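Local structure of putative oxidoreductase with NAD(P)-binding Rossmann-fold domain (3UUW) at residues Met55-Asp58 and Ser62-Lys65. The protein is a putative dehydrogenase of the Gfo/Idh/MocA family that probably binds NAD(P) in a Rossmann-fold domain, its substrate being unknown. Sequence-based numbering, arbitrary orientation.
Sequences MPFD and SLAK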
loop_
_atom_site.group_PDB
_atom_site.type_symbol
_atom_site.label_atom_id
_atom_site.label_comp_id
_atom_site.label_asym_id
_atom_site.label_seq_id
_atom_site.Cartn_x
_atom_site.Cartn_y
_atom_site.Cartn_z
ATOM N N MET A 55 -3.649 45.968 -2.483
ATOM C CA MET A 55 -2.974 47.258 -2.397
ATOM C C MET A 55 -1.600 47.082 -1.751
ATOM O O MET A 55 -1.504 46.550 -0.652
ATOM C CB MET A 55 -3.814 48.221 -1.552
ATOM C CG MET A 55 -3.212 49.606 -1.365
ATOM S SD MET A 55 -3.052 50.528 -2.906
ATOM C CE MET A 55 -4.769 50.662 -3.393
ATOM N N PRO A 56 -0.528 47.508 -2.440
ATOM C CA PRO A 56 0.799 47.456 -1.812
ATOM C C PRO A 56 0.997 48.639 -0.861
ATOM O O PRO A 56 0.579 49.773 -1.171
ATOM C CB PRO A 56 1.758 47.566 -2.989
ATOM C CG PRO A 56 1.011 48.305 -4.028
ATOM C CD PRO A 56 -0.459 47.993 -3.829
ATOM N N PHE A 57 1.632 48.384 0.278
ATOM C CA PHE A 57 1.958 49.430 1.252
ATOM C C PHE A 57 3.481 49.600 1.335
ATOM O O PHE A 57 4.241 48.666 1.092
ATOM C CB PHE A 57 1.355 49.116 2.624
ATOM C CG PHE A 57 -0.105 49.497 2.753
ATOM C CD1 PHE A 57 -1.087 48.792 2.080
ATOM C CD2 PHE A 57 -0.486 50.573 3.541
ATOM C CE1 PHE A 57 -2.427 49.150 2.192
ATOM C CE2 PHE A 57 -1.825 50.936 3.663
ATOM C CZ PHE A 57 -2.797 50.228 2.987
ATOM N N ASP A 58 3.921 50.795 1.685
ATOM C CA ASP A 58 5.351 51.094 1.673
ATOM C C ASP A 58 6.060 50.839 3.001
ATOM O O ASP A 58 7.272 50.944 3.067
ATOM C CB ASP A 58 5.610 52.519 1.185
ATOM C CG ASP A 58 4.968 53.571 2.059
ATOM O OD1 ASP A 58 4.676 53.286 3.238
ATOM O OD2 ASP A 58 4.758 54.698 1.550
ATOM N N SER A 62 2.516 51.951 8.042
ATOM C CA SER A 62 1.392 52.449 7.253
ATOM C C SER A 62 0.325 51.383 7.047
ATOM O O SER A 62 -0.865 51.684 7.030
ATOM C CB SER A 62 1.850 53.007 5.906
ATOM O OG SER A 62 2.467 52.023 5.112
ATOM N N LEU A 63 0.745 50.134 6.872
ATOM C CA LEU A 63 -0.223 49.060 6.693
ATOM C C LEU A 63 -0.964 48.787 8.003
ATOM O O LEU A 63 -2.193 48.690 8.020
ATOM C CB LEU A 63 0.462 47.786 6.202
ATOM C CG LEU A 63 -0.412 46.533 6.048
ATOM C CD1 LEU A 63 -1.595 46.762 5.056
ATOM C CD2 LEU A 63 0.459 45.358 5.613
ATOM N N ALA A 64 -0.210 48.661 9.091
ATOM C CA ALA A 64 -0.782 48.321 10.391
ATOM C C ALA A 64 -1.844 49.317 10.828
ATOM O O ALA A 64 -2.828 48.938 11.438
ATOM C CB ALA A 64 0.305 48.212 11.446
ATOM N N LYS A 65 -1.626 50.595 10.523
ATOM C CA LYS A 65 -2.575 51.658 10.887
ATOM C C LYS A 65 -3.930 51.525 10.192
ATOM O O LYS A 65 -4.916 52.133 10.627
ATOM C CB LYS A 65 -1.963 53.039 10.604
ATOM C CG LYS A 65 -0.865 53.393 11.579
ATOM C CD LYS A 65 -0.059 54.611 11.144
ATOM C CE LYS A 65 1.103 54.847 12.108
ATOM N NZ LYS A 65 2.050 55.903 11.636
HETATM O O HOH W 1 1.917 52.922 2.173
#
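The ring of F57 packs against L63, and the two side chains cross at about a right angle. L63 CD1 sits over one face of the ring, displaced toward its rim. L63 CD1 makes a CH-pi contact with the F57 ring, 3.8 Å from its centroid and 17° off the normal. The closest approach of these side chains is L63 CD1 to F57 CD1, at 3.6 Å. With chi1 at 176° the L63 branch point swings away from the backbone N, and chi2 of 59° then sets CD1 over the ring. The ring also meets the helix backbone: F57 CD2 lies 3.5 Å from L63 CA, and F57 CE2 is 3.6 Å from S62 O, which approaches obliquely. K66 touches the F57 side chain as well.

The contact belongs to the Rossmann-type domain. F57 lies in the loop that follows helix 42-52, and L63 is on the short helix 60-64, which leads to strand 69-72 of the parallel sheet. Backbone hydrogen bonds between A37 and both M55 and F57 tie the loop to edge strand 33-38. The ring thus packs the short helix against a chain segment held beside that sheet.

The polar contacts gather around S62 OG. This hydroxyl lies at the edge of the F57 ring, in its plane, 3.6 Å from F57 CD2. It is hydrogen-bonded to S59 OG and also to a water, 3.1 Å from S62 OG. The same water accepts a hydrogen bond from D58 N at 3.0 Å, bridging loop backbone and helix side chain. D58 OD1 comes within 3.2 Å of S62 OG.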